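Local coordinates for inactivation-no-after-potential D protein (Drosophila melanogaster, PDB 5F67) that binds the C-terminal tail of the TRP channel through its third PDZ domain, probably as a scaffold for signalling proteins of the fly eye, at residues D71-V76 with M102-L107; I37-G42 with S49-S54; V27-E32 with E63-K68; K15-Q20 with Q78-E83; E32-I37 with D55-S60. One frame throughout, in Å; residues are numbered along the deposited sequence.

Contact 1: residues D71-V76 with M102-L107; sequences DMLLAV and MILLTL
I103 fits against two consecutive residues of the opposite strand: its CD1 lies 3.8 Å from A75 CB, while its CG2 branch packs on L74 CB at 4.0 Å, the I103 and L74 side chains crossing at about a right angle. This is the dense part of the contact, and the main chains are bonded there too. L74 N donates to I103 O almost straight (169° at the hydrogen), and I103 N turns to A75 O, so that L74 and A75 both face I103 in a classic beta bulge. The bulge interrupts strand 72-76 where it runs antiparallel beside strand 99-105, two neighbours in the sheet of the PDZ fold. Beyond it regular pairing resumes, with M72 and L105 exchanging two backbone bonds. On the face carrying L73, M102 and L104, L73 CD1 touches both L104 CD2, at 3.8 Å, and M102 CB. L73 CG is anti to its backbone N (chi1 176°), which carries that methyl toward strand 99-105. On the other face L74 CD1 reaches L105 CB at 3.9 Å. Toward the chain end the apolar packing gives way to a polar pair at the surface. The hydroxyl of exposed T106 donates from OG1 to D71 OD1 at 2.6 Å, meeting the carboxylate from above its plane, 39° out. D71 itself is buried, and its other oxygen, OD2, takes a salt bridge from R25 and a hydrogen bond from K68 N; with both oxygens engaged, the carboxylate is fixed in rotation and probably stays ionised.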
# COMPACT_ATOMS: atom_id res chain seq x y z
N ASP A 71 1.08 -2.90 7.23
CA ASP A 71 1.54 -1.51 7.15
C ASP A 71 0.36 -0.58 6.91
O ASP A 71 -0.56 -0.93 6.16
CB ASP A 71 2.51 -1.31 5.98
CG ASP A 71 3.91 -1.81 6.28
OD1 ASP A 71 4.18 -2.21 7.43
OD2 ASP A 71 4.74 -1.77 5.34
N MET A 72 0.36 0.59 7.54
CA MET A 72 -0.69 1.58 7.25
C MET A 72 -0.27 2.39 6.03
O MET A 72 0.87 2.83 5.94
CB MET A 72 -0.89 2.51 8.44
CG MET A 72 -2.12 3.42 8.34
SD MET A 72 -2.19 4.53 9.78
CE MET A 72 -3.82 5.27 9.50
N LEU A 73 -1.19 2.56 5.09
CA LEU A 73 -0.93 3.31 3.86
C LEU A 73 -1.36 4.76 4.06
O LEU A 73 -2.56 5.05 4.24
CB LEU A 73 -1.70 2.68 2.68
CG LEU A 73 -1.57 3.44 1.36
CD1 LEU A 73 -0.14 3.43 0.85
CD2 LEU A 73 -2.53 2.85 0.32
N LEU A 74 -0.39 5.67 4.04
CA LEU A 74 -0.64 7.06 4.41
C LEU A 74 -0.71 8.02 3.21
O LEU A 74 -1.35 9.06 3.28
CB LEU A 74 0.43 7.54 5.40
CG LEU A 74 0.51 6.67 6.66
CD1 LEU A 74 1.73 7.04 7.49
CD2 LEU A 74 -0.74 6.85 7.49
N ALA A 75 -0.06 7.66 2.10
CA ALA A 75 -0.19 8.44 0.87
C ALA A 75 0.12 7.60 -0.36
O ALA A 75 0.90 6.65 -0.29
CB ALA A 75 0.72 9.66 0.90
N VAL A 76 -0.49 7.97 -1.48
CA VAL A 76 -0.16 7.38 -2.79
C VAL A 76 0.22 8.55 -3.68
O VAL A 76 -0.63 9.40 -3.99
CB VAL A 76 -1.37 6.66 -3.38
CG1 VAL A 76 -1.03 6.11 -4.78
CG2 VAL A 76 -1.81 5.53 -2.45
N MET A 102 4.65 5.41 -2.28
CA MET A 102 3.73 5.17 -1.18
C MET A 102 4.41 5.52 0.13
O MET A 102 5.59 5.25 0.32
CB MET A 102 3.30 3.70 -1.17
CG MET A 102 2.47 3.31 -2.39
SD MET A 102 1.83 1.63 -2.25
CE MET A 102 3.30 0.66 -2.59
N ILE A 103 3.65 6.14 1.04
CA ILE A 103 4.16 6.38 2.37
C ILE A 103 3.50 5.35 3.25
O ILE A 103 2.27 5.23 3.28
CB ILE A 103 3.81 7.79 2.88
CG1 ILE A 103 4.52 8.84 2.03
CG2 ILE A 103 4.26 7.94 4.33
CD1 ILE A 103 4.19 10.27 2.42
N LEU A 104 4.33 4.58 3.95
CA LEU A 104 3.86 3.45 4.73
C LEU A 104 4.35 3.54 6.16
O LEU A 104 5.43 4.05 6.42
CB LEU A 104 4.40 2.15 4.12
CG LEU A 104 3.89 1.76 2.73
CD1 LEU A 104 4.74 0.63 2.15
CD2 LEU A 104 2.41 1.38 2.77
N LEU A 105 3.56 3.02 7.09
CA LEU A 105 3.96 2.99 8.49
C LEU A 105 3.85 1.56 9.02
O LEU A 105 2.77 0.97 9.04
CB LEU A 105 3.07 3.91 9.33
CG LEU A 105 3.31 3.88 10.85
CD1 LEU A 105 4.68 4.46 11.21
CD2 LEU A 105 2.22 4.64 11.56
N THR A 106 4.99 0.99 9.41
CA THR A 106 4.98 -0.34 10.00
C THR A 106 4.78 -0.17 11.49
O THR A 106 5.50 0.60 12.14
CB THR A 106 6.30 -1.10 9.74
OG1 THR A 106 6.45 -1.32 8.33
CG2 THR A 106 6.30 -2.45 10.43
N LEU A 107 3.78 -0.87 12.04
CA LEU A 107 3.44 -0.70 13.45
C LEU A 107 4.03 -1.84 14.28
O LEU A 107 3.99 -3.01 13.89
CB LEU A 107 1.92 -0.61 13.61
CG LEU A 107 1.38 0.67 12.95
CD1 LEU A 107 -0.02 0.50 12.40
CD2 LEU A 107 1.41 1.80 13.93

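Contact 2: residues I37-G42 with S49-S54; sequences IMVIYG and SGIFIS
I53 and V39 both set a branch anti to their own carbonyl carbon, CG1 in each case (chi1 -55° and -59°), and this brings I53 CD1 to 3.9 Å from V39 CG1. I37 takes the rarer setting, CG1 between its backbone N and carbonyl carbon (chi1 58°); its CD1 then meets I53 CD1 at 3.8 Å, the two side chains crossing at about a right angle. V39 CB also rests on I51 CG2, giving a run of branched side chains that L93 and A89 of helix 86-95 help to cover. Strands 37-44 and 50-56 form an antiparallel beta hairpin, the former being the strand that borders the peptide groove of a PDZ domain; here I37 bonds through its backbone to the bound peptide. I40 and F52 exchange two main-chain bonds, both nearly along the C=O axis, and G42 and G50 exchange two bonds as well. At the I37 end S54 N donates to M38 O at 2.8 Å, nearly straight but from above the carbonyl plane. Toward the hairpin turn the packing becomes aromatic. G50 O lies over one face of the Y41 ring, offset toward its rim, and Y41 CD1 touches I51 CD1 at 3.7 Å. F52 turns its ring edge to the main chain of G42, with CE1 3.5 Å from G42 O. I40 CG2, on the same side of the hairpin as F52, packs on S54 CB at 3.6 Å.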
# COMPACT_ATOMS: atom_id res chain seq x y z
N ILE A 37 -0.03 -5.66 -4.09
CA ILE A 37 -0.66 -5.55 -2.77
C ILE A 37 -2.17 -5.64 -2.83
O ILE A 37 -2.77 -5.47 -3.90
CB ILE A 37 -0.34 -4.18 -2.09
CG1 ILE A 37 -0.80 -3.02 -2.99
CG2 ILE A 37 1.15 -4.05 -1.76
CD1 ILE A 37 -0.72 -1.63 -2.29
N MET A 38 -2.77 -5.92 -1.68
CA MET A 38 -4.20 -5.69 -1.46
C MET A 38 -4.32 -4.84 -0.21
O MET A 38 -3.40 -4.82 0.63
CB MET A 38 -4.95 -7.01 -1.29
CG MET A 38 -5.02 -7.81 -2.57
SD MET A 38 -5.63 -9.45 -2.25
CE MET A 38 -5.47 -10.11 -3.91
N VAL A 39 -5.44 -4.13 -0.06
CA VAL A 39 -5.63 -3.32 1.12
C VAL A 39 -7.00 -3.57 1.70
O VAL A 39 -7.88 -4.15 1.03
CB VAL A 39 -5.45 -1.80 0.84
CG1 VAL A 39 -4.04 -1.50 0.30
CG2 VAL A 39 -6.51 -1.30 -0.15
N ILE A 40 -7.17 -3.17 2.95
CA ILE A 40 -8.48 -3.17 3.59
C ILE A 40 -8.64 -1.85 4.32
O ILE A 40 -7.65 -1.14 4.59
CB ILE A 40 -8.63 -4.34 4.60
CG1 ILE A 40 -7.50 -4.32 5.63
CG2 ILE A 40 -8.66 -5.68 3.88
CD1 ILE A 40 -7.78 -5.23 6.82
N TYR A 41 -9.88 -1.49 4.61
CA TYR A 41 -10.12 -0.43 5.56
C TYR A 41 -10.21 -1.12 6.92
O TYR A 41 -11.08 -1.97 7.13
CB TYR A 41 -11.43 0.30 5.27
CG TYR A 41 -11.54 1.57 6.07
CD1 TYR A 41 -11.22 2.80 5.50
CD2 TYR A 41 -11.91 1.53 7.40
CE1 TYR A 41 -11.29 3.98 6.26
CE2 TYR A 41 -11.99 2.70 8.16
CZ TYR A 41 -11.68 3.91 7.58
OH TYR A 41 -11.75 5.07 8.33
N GLY A 42 -9.32 -0.76 7.84
CA GLY A 42 -9.27 -1.43 9.12
C GLY A 42 -8.94 -0.51 10.27
O GLY A 42 -9.04 0.72 10.16
N SER A 49 -8.48 4.18 12.76
CA SER A 49 -8.95 3.62 11.49
C SER A 49 -8.18 4.18 10.30
O SER A 49 -7.63 5.28 10.37
CB SER A 49 -10.44 3.88 11.29
OG SER A 49 -11.20 3.12 12.22
N GLY A 50 -8.15 3.42 9.22
CA GLY A 50 -7.51 3.86 7.99
C GLY A 50 -7.30 2.69 7.05
O GLY A 50 -7.94 1.65 7.19
N ILE A 51 -6.40 2.88 6.08
CA ILE A 51 -6.15 1.88 5.05
C ILE A 51 -4.88 1.12 5.40
O ILE A 51 -3.84 1.72 5.68
CB ILE A 51 -5.96 2.55 3.68
CG1 ILE A 51 -7.19 3.42 3.35
CG2 ILE A 51 -5.71 1.50 2.58
CD1 ILE A 51 -8.47 2.62 3.06
N PHE A 52 -4.96 -0.21 5.38
CA PHE A 52 -3.81 -1.05 5.74
C PHE A 52 -3.52 -2.07 4.65
O PHE A 52 -4.43 -2.59 4.01
CB PHE A 52 -4.07 -1.78 7.06
CG PHE A 52 -4.22 -0.86 8.23
CD1 PHE A 52 -5.46 -0.29 8.53
CD2 PHE A 52 -3.13 -0.54 9.03
CE1 PHE A 52 -5.60 0.57 9.61
CE2 PHE A 52 -3.27 0.32 10.13
CZ PHE A 52 -4.51 0.87 10.41
N ILE A 53 -2.25 -2.36 4.43
CA ILE A 53 -1.89 -3.45 3.52
C ILE A 53 -2.39 -4.76 4.13
O ILE A 53 -2.10 -5.05 5.29
CB ILE A 53 -0.36 -3.54 3.34
CG1 ILE A 53 0.21 -2.20 2.87
CG2 ILE A 53 -0.00 -4.68 2.36
CD1 ILE A 53 -0.33 -1.74 1.51
N SER A 54 -3.13 -5.55 3.35
CA SER A 54 -3.75 -6.77 3.86
C SER A 54 -3.17 -8.03 3.22
O SER A 54 -3.34 -9.13 3.74
CB SER A 54 -5.26 -6.73 3.64
OG SER A 54 -5.56 -6.64 2.25

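Contact 3: residues V27-E32 with E63-K68; sequences VQVRKE and ELAGVK
V29 and A65 face one another with their side chains, V29 CG2 meeting A65 CB at 3.7 Å, the shortest approach between 27-32 and 63-68. V29 holds this methyl anti to its carbonyl carbon (CG1 being anti to the backbone N, chi1 -179°), which directs CG2 at the turn that ends helix 61-64. V27, two residues back on the same face of the strand, also points toward 63-68 but divides its branches. CG1 lies 3.9 Å from A65 O, out beyond the oxygen end of the carbonyl, while CG2, set between the backbone N and carbonyl carbon, approaches V67 CG2 at 4.3 Å. The same V67 methyl lies 4.4 Å from V29 CG2, and thus one branch of V67 meets both strand valines. These longer valine contacts make a light apolar seam, and the two segments together bury only 160 Å². M102 and L104 of strand 99-105 pack beside it: M102 against both strand valines, L104 against V27 and V67. Q28, between the valines, points away from the helix and bonds through OE1 to T101. Polar ties flank the seam as well, R30 O accepting from N61 and G66 O from R25. The chain can bend from A65 to V67 because the helix closes there with a Schellman motif: G66 takes positive phi (89°), a conformation suited to glycine, and its N bonds back to E63 O at 3.1 Å. In the PDZ fold this arrangement is the short helix and its C-terminal turn laid against edge strand 25-30, closing one end of the barrel-like core.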
# COMPACT_ATOMS: atom_id res chain seq x y z
N VAL A 27 8.33 4.47 0.06
CA VAL A 27 8.81 3.46 -0.88
C VAL A 27 8.43 3.86 -2.30
O VAL A 27 7.45 4.58 -2.51
CB VAL A 27 8.25 2.06 -0.57
CG1 VAL A 27 8.64 1.63 0.84
CG2 VAL A 27 6.72 2.01 -0.74
N GLN A 28 9.21 3.39 -3.27
CA GLN A 28 8.95 3.69 -4.67
C GLN A 28 8.76 2.36 -5.38
O GLN A 28 9.72 1.60 -5.56
CB GLN A 28 10.17 4.41 -5.28
CG GLN A 28 10.59 5.68 -4.53
CD GLN A 28 9.61 6.84 -4.72
OE1 GLN A 28 8.65 6.75 -5.50
NE2 GLN A 28 9.85 7.94 -4.00
N VAL A 29 7.54 2.06 -5.79
CA VAL A 29 7.25 0.72 -6.32
C VAL A 29 6.75 0.81 -7.75
O VAL A 29 5.74 1.48 -8.02
CB VAL A 29 6.20 0.02 -5.46
CG1 VAL A 29 5.92 -1.39 -6.00
CG2 VAL A 29 6.66 -0.04 -4.00
N ARG A 30 7.44 0.16 -8.68
CA ARG A 30 7.02 0.22 -10.08
C ARG A 30 5.86 -0.72 -10.35
O ARG A 30 5.91 -1.91 -10.03
CB ARG A 30 8.19 -0.11 -11.02
CG ARG A 30 7.89 0.17 -12.50
CD ARG A 30 9.11 -0.11 -13.40
NE ARG A 30 10.27 0.62 -12.89
CZ ARG A 30 10.60 1.86 -13.24
NH1 ARG A 30 9.88 2.51 -14.15
NH2 ARG A 30 11.65 2.44 -12.68
N LYS A 31 4.80 -0.17 -10.94
CA LYS A 31 3.65 -0.99 -11.31
C LYS A 31 4.00 -1.69 -12.61
O LYS A 31 4.16 -1.04 -13.65
CB LYS A 31 2.39 -0.15 -11.50
CG LYS A 31 1.17 -1.00 -11.82
CD LYS A 31 -0.08 -0.16 -11.97
CE LYS A 31 -0.73 0.10 -10.62
NZ LYS A 31 -2.04 0.77 -10.85
N GLU A 32 4.16 -3.01 -12.54
CA GLU A 32 4.38 -3.80 -13.74
C GLU A 32 3.28 -4.85 -13.74
O GLU A 32 3.42 -5.92 -13.13
CB GLU A 32 5.79 -4.41 -13.74
CG GLU A 32 6.89 -3.34 -13.58
CD GLU A 32 8.30 -3.91 -13.63
OE1 GLU A 32 8.60 -4.88 -12.91
OE2 GLU A 32 9.12 -3.37 -14.41
N GLU A 63 6.72 -6.43 -2.74
CA GLU A 63 7.45 -7.28 -1.80
C GLU A 63 8.94 -6.92 -1.83
O GLU A 63 9.58 -6.78 -0.78
CB GLU A 63 7.25 -8.76 -2.13
CG GLU A 63 7.90 -9.70 -1.11
CD GLU A 63 7.88 -11.16 -1.53
OE1 GLU A 63 7.48 -12.01 -0.70
OE2 GLU A 63 8.28 -11.45 -2.68
N LEU A 64 9.48 -6.75 -3.03
CA LEU A 64 10.88 -6.39 -3.20
C LEU A 64 11.26 -5.06 -2.55
O LEU A 64 12.40 -4.89 -2.12
CB LEU A 64 11.26 -6.40 -4.68
CG LEU A 64 11.29 -7.81 -5.28
CD1 LEU A 64 11.36 -7.77 -6.79
CD2 LEU A 64 12.46 -8.59 -4.70
N ALA A 65 10.30 -4.13 -2.48
CA ALA A 65 10.53 -2.80 -1.92
C ALA A 65 10.35 -2.74 -0.41
O ALA A 65 10.55 -1.69 0.20
CB ALA A 65 9.62 -1.78 -2.58
N GLY A 66 9.96 -3.85 0.19
CA GLY A 66 9.83 -3.89 1.64
C GLY A 66 8.48 -3.48 2.19
O GLY A 66 8.37 -3.15 3.37
N VAL A 67 7.44 -3.49 1.35
CA VAL A 67 6.08 -3.30 1.85
C VAL A 67 5.75 -4.52 2.70
O VAL A 67 6.09 -5.65 2.31
CB VAL A 67 5.08 -3.20 0.69
CG1 VAL A 67 3.63 -3.04 1.20
CG2 VAL A 67 5.47 -2.06 -0.25
N LYS A 68 5.14 -4.31 3.87
CA LYS A 68 4.77 -5.43 4.74
C LYS A 68 3.28 -5.48 4.96
O LYS A 68 2.62 -4.43 5.03
CB LYS A 68 5.45 -5.31 6.11
CG LYS A 68 6.96 -5.19 6.05
CD LYS A 68 7.59 -6.32 5.26
CE LYS A 68 9.10 -6.16 5.22
NZ LYS A 68 9.73 -6.97 4.13

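Contact 4: residues K15-Q20 with Q78-E83; sequences KFIFDQ and QDVTLE
The short helix 17-20 lies against the outermost strand 79-80 of the sheet, where F16 and I17 meet V80 and L82 of the 78-83 segment. The contact is apolar and near the surface. F16 turns the edge of its ring toward V80, with CE2 3.8 Å from V80 CG2 lying near the ring plane, and the ring and the valine come from opposite directions. Its chi1 of 78° sets the ring between the backbone N and carbonyl carbon, where CE1 lies 4.1 Å from L82 CD1. I17 and V80 approach tip to tip, I17 CD1 lying 4.1 Å from V80 CG2, the same methyl that meets F16. I17 also packs within its own segment, its CG1 3.9 Å above one face of the F16 ring and toward the rim. L82 CD1 also lies 4.1 Å from Q20 OE1, where the extended glutamine crosses the leucine; this amide oxygen sits in plane at the ring edge of F16. F16 O accepts from both D19 N and Q20 N, which ties the helical turn to the residue that bears the ring. Behind this seam I17 continues inward onto L74, A75 and I103 of strands 72-76 and 99-105, and V80 stands on outermost strand 79-80, while T81 faces the other way, onto L92 of helix 86-95.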
# COMPACT_ATOMS: atom_id res chain seq x y z
N LYS A 15 4.27 16.05 3.09
CA LYS A 15 5.39 16.16 4.04
C LYS A 15 4.92 16.18 5.50
O LYS A 15 5.63 15.69 6.38
CB LYS A 15 6.30 17.36 3.72
CG LYS A 15 7.55 17.47 4.62
CD LYS A 15 8.52 18.55 4.15
CE LYS A 15 9.21 18.17 2.83
NZ LYS A 15 10.10 16.96 2.96
N PHE A 16 3.74 16.73 5.76
CA PHE A 16 3.24 16.82 7.13
C PHE A 16 3.09 15.44 7.78
O PHE A 16 3.12 15.32 9.00
CB PHE A 16 1.90 17.57 7.19
CG PHE A 16 0.72 16.74 6.79
CD1 PHE A 16 -0.04 16.08 7.74
CD2 PHE A 16 0.36 16.62 5.45
CE1 PHE A 16 -1.13 15.30 7.37
CE2 PHE A 16 -0.73 15.85 5.07
CZ PHE A 16 -1.48 15.19 6.03
N ILE A 17 2.91 14.41 6.95
CA ILE A 17 2.74 13.06 7.46
C ILE A 17 3.90 12.62 8.35
O ILE A 17 3.70 11.89 9.32
CB ILE A 17 2.52 12.07 6.29
CG1 ILE A 17 1.19 12.39 5.59
CG2 ILE A 17 2.54 10.62 6.79
CD1 ILE A 17 0.97 11.65 4.27
N PHE A 18 5.11 13.08 8.04
CA PHE A 18 6.28 12.66 8.80
C PHE A 18 6.42 13.38 10.13
O PHE A 18 7.32 13.07 10.92
CB PHE A 18 7.56 12.78 7.94
CG PHE A 18 7.52 11.90 6.73
CD1 PHE A 18 7.70 10.52 6.85
CD2 PHE A 18 7.23 12.44 5.48
CE1 PHE A 18 7.63 9.69 5.72
CE2 PHE A 18 7.14 11.62 4.35
CZ PHE A 18 7.35 10.24 4.47
N ASP A 19 5.55 14.36 10.38
CA ASP A 19 5.52 14.99 11.71
C ASP A 19 4.44 14.32 12.54
O ASP A 19 4.56 14.21 13.76
CB ASP A 19 5.25 16.50 11.61
CG ASP A 19 6.51 17.29 11.36
OD1 ASP A 19 7.53 16.67 10.99
OD2 ASP A 19 6.49 18.54 11.53
N GLN A 20 3.38 13.87 11.88
CA GLN A 20 2.31 13.15 12.58
C GLN A 20 2.71 11.69 12.83
O GLN A 20 2.36 11.11 13.87
CB GLN A 20 1.02 13.19 11.75
CG GLN A 20 -0.18 12.65 12.50
CD GLN A 20 -1.50 13.03 11.85
OE1 GLN A 20 -1.55 13.92 10.99
NE2 GLN A 20 -2.57 12.38 12.27
N GLN A 78 1.10 12.03 -4.59
CA GLN A 78 0.81 13.25 -3.83
C GLN A 78 -0.58 13.26 -3.18
O GLN A 78 -0.99 14.27 -2.60
CB GLN A 78 1.00 14.49 -4.70
CG GLN A 78 2.45 14.94 -4.84
CD GLN A 78 2.99 15.56 -3.55
OE1 GLN A 78 2.60 16.66 -3.16
NE2 GLN A 78 3.89 14.84 -2.88
N ASP A 79 -1.30 12.15 -3.27
CA ASP A 79 -2.62 12.06 -2.63
C ASP A 79 -2.56 11.42 -1.24
O ASP A 79 -2.23 10.24 -1.09
CB ASP A 79 -3.59 11.29 -3.53
CG ASP A 79 -3.87 12.02 -4.83
OD1 ASP A 79 -4.62 13.02 -4.81
OD2 ASP A 79 -3.34 11.59 -5.89
N VAL A 80 -2.90 12.20 -0.22
CA VAL A 80 -2.90 11.71 1.16
C VAL A 80 -4.05 10.73 1.37
O VAL A 80 -5.19 11.00 0.97
CB VAL A 80 -3.02 12.88 2.15
CG1 VAL A 80 -3.21 12.37 3.57
CG2 VAL A 80 -1.78 13.77 2.06
N THR A 81 -3.77 9.57 1.97
CA THR A 81 -4.80 8.55 2.17
C THR A 81 -5.18 8.34 3.63
O THR A 81 -5.89 7.40 3.97
CB THR A 81 -4.40 7.19 1.56
OG1 THR A 81 -3.11 6.81 2.06
CG2 THR A 81 -4.34 7.29 0.03
N LEU A 82 -4.72 9.26 4.48
CA LEU A 82 -5.05 9.22 5.90
C LEU A 82 -6.54 9.20 6.15
O LEU A 82 -7.02 8.54 7.07
CB LEU A 82 -4.44 10.42 6.61
CG LEU A 82 -3.11 10.18 7.30
CD1 LEU A 82 -2.53 11.49 7.79
CD2 LEU A 82 -3.33 9.20 8.46
N GLU A 83 -7.29 9.93 5.32
CA GLU A 83 -8.74 10.01 5.50
C GLU A 83 -9.52 9.35 4.37
O GLU A 83 -10.74 9.54 4.27
CB GLU A 83 -9.17 11.47 5.66
CG GLU A 83 -8.43 12.24 6.76
CD GLU A 83 -8.82 11.80 8.17
OE1 GLU A 83 -9.89 11.17 8.33
OE2 GLU A 83 -8.06 12.08 9.12

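Contact 5: residues E32-I37 with D55-S60; sequences EGFLGI and DLREGS
G36 lies close under S60, whose OG is 3.6 Å from G36 CA, and its positive phi of 117° suits glycine in this tight place. The main chains join by one bond across the contact, R57 N to G36 O at 2.8 Å. Alongside, I37 CG2 packs on L56 CD1 at 4.1 Å. F34 holds its ring between its own backbone N and carbonyl carbon (chi1 42°), turning it toward the 55-60 segment, and the ring edge meets S60 CB at 4.1 Å. R57 runs extended from CG to NE, crossing the F34 side chain at about a right angle. The rim of the F34 ring approaches one face of the R57 guanidinium, which itself lies obliquely to the ring; the modelled atoms come closer than carbons can sit, so the exact approach is doubtful. R57 NH2 bonds to the backbone of the bound peptide. In the type II turn from R57 to S60, R57 O accepts from both S60 N and S60 OG, the latter on a lone pair in the carbonyl plane at 2.7 Å. The same hydroxyl caps helix 61-64 by taking E63 N. Backbone bonds from L35, G36 and I37 to the peptide mark this loop as the carboxylate-binding loop of the PDZ fold, which lies between strands 25-30 and 37-44, with L35 and I37 pointing inward onto L93 of helix 86-95 and strand 50-56 leading into helix 61-64.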
# COMPACT_ATOMS: atom_id res chain seq x y z
N GLU A 32 4.16 -3.01 -12.54
CA GLU A 32 4.38 -3.80 -13.74
C GLU A 32 3.28 -4.85 -13.74
O GLU A 32 3.42 -5.92 -13.13
CB GLU A 32 5.79 -4.41 -13.74
CG GLU A 32 6.89 -3.34 -13.58
CD GLU A 32 8.30 -3.91 -13.63
OE1 GLU A 32 8.60 -4.88 -12.91
OE2 GLU A 32 9.12 -3.37 -14.41
N GLY A 33 2.15 -4.51 -14.36
CA GLY A 33 0.95 -5.32 -14.24
C GLY A 33 0.19 -4.93 -12.98
O GLY A 33 -1.00 -4.60 -13.03
N PHE A 34 0.89 -4.96 -11.86
CA PHE A 34 0.31 -4.66 -10.56
C PHE A 34 1.46 -4.22 -9.69
O PHE A 34 2.64 -4.42 -10.06
CB PHE A 34 -0.30 -5.94 -9.99
CG PHE A 34 0.57 -7.14 -10.21
CD1 PHE A 34 1.70 -7.36 -9.41
CD2 PHE A 34 0.30 -8.03 -11.25
CE1 PHE A 34 2.55 -8.45 -9.64
CE2 PHE A 34 1.14 -9.12 -11.49
CZ PHE A 34 2.27 -9.32 -10.68
N LEU A 35 1.15 -3.63 -8.53
CA LEU A 35 2.17 -3.32 -7.54
C LEU A 35 2.49 -4.59 -6.75
O LEU A 35 3.67 -4.91 -6.50
CB LEU A 35 1.69 -2.22 -6.58
CG LEU A 35 1.40 -0.88 -7.25
CD1 LEU A 35 0.61 0.03 -6.29
CD2 LEU A 35 2.70 -0.21 -7.69
N GLY A 36 1.44 -5.32 -6.38
CA GLY A 36 1.60 -6.57 -5.66
C GLY A 36 0.98 -6.52 -4.28
O GLY A 36 1.40 -7.25 -3.39
N ILE A 37 -0.03 -5.66 -4.09
CA ILE A 37 -0.66 -5.55 -2.77
C ILE A 37 -2.17 -5.64 -2.83
O ILE A 37 -2.77 -5.47 -3.90
CB ILE A 37 -0.34 -4.18 -2.09
CG1 ILE A 37 -0.80 -3.02 -2.99
CG2 ILE A 37 1.15 -4.05 -1.76
CD1 ILE A 37 -0.72 -1.63 -2.29
N ASP A 55 -2.51 -7.88 2.08
CA ASP A 55 -1.85 -9.02 1.47
C ASP A 55 -0.76 -8.52 0.56
O ASP A 55 -0.72 -7.35 0.17
CB ASP A 55 -2.85 -9.91 0.71
CG ASP A 55 -2.42 -11.37 0.66
OD1 ASP A 55 -1.23 -11.66 0.90
OD2 ASP A 55 -3.27 -12.24 0.39
N LEU A 56 0.16 -9.42 0.22
CA LEU A 56 1.34 -9.05 -0.53
C LEU A 56 1.65 -10.21 -1.44
O LEU A 56 1.62 -11.37 -1.00
CB LEU A 56 2.50 -8.81 0.45
CG LEU A 56 3.85 -8.37 -0.09
CD1 LEU A 56 3.75 -6.95 -0.62
CD2 LEU A 56 4.87 -8.46 1.04
N ARG A 57 1.89 -9.93 -2.72
CA ARG A 57 2.09 -10.99 -3.70
C ARG A 57 3.55 -11.41 -3.77
O ARG A 57 4.44 -10.57 -3.94
CB ARG A 57 1.63 -10.51 -5.08
CG ARG A 57 1.89 -11.53 -6.21
CD ARG A 57 1.18 -11.09 -7.48
NE ARG A 57 1.64 -11.84 -8.65
CZ ARG A 57 0.91 -12.03 -9.74
NH1 ARG A 57 -0.32 -11.52 -9.81
NH2 ARG A 57 1.41 -12.71 -10.76
N GLU A 58 3.81 -12.71 -3.65
CA GLU A 58 5.18 -13.21 -3.69
C GLU A 58 5.87 -12.85 -5.01
O GLU A 58 5.28 -13.00 -6.09
CB GLU A 58 5.19 -14.73 -3.48
CG GLU A 58 6.57 -15.32 -3.26
CD GLU A 58 6.51 -16.81 -2.98
OE1 GLU A 58 5.39 -17.37 -2.99
OE2 GLU A 58 7.58 -17.41 -2.75
N GLY A 59 7.10 -12.36 -4.92
CA GLY A 59 7.88 -12.01 -6.09
C GLY A 59 7.56 -10.65 -6.69
O GLY A 59 8.21 -10.23 -7.65
N SER A 60 6.56 -9.96 -6.14
CA SER A 60 6.11 -8.69 -6.70
C SER A 60 7.06 -7.54 -6.34
O SER A 60 7.91 -7.67 -5.45
CB SER A 60 4.70 -8.36 -6.19
OG SER A 60 4.72 -8.05 -4.80

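All five contacts lie in one compact chain with a PDZ fold. Contact 1 is central, joining the strand that begins at M72 to strand 99-105; contact 4 lies on one side of it, with centres about 9 Å apart, and contacts 3 and 5 on the other. Contacts 3 and 5 are close together (about 8 Å between centres) and share E32, while contacts 2 and 5 share I37 and strand 50-56. Along the chain contact 2 is nested inside contact 5, contact 5 inside contact 3 and contact 3 inside contact 4. Contacts 4 and 5, about 23 Å apart between centres, are on opposite sides of the chain's centre, so the peptide-binding end is well separated from helix 17-20.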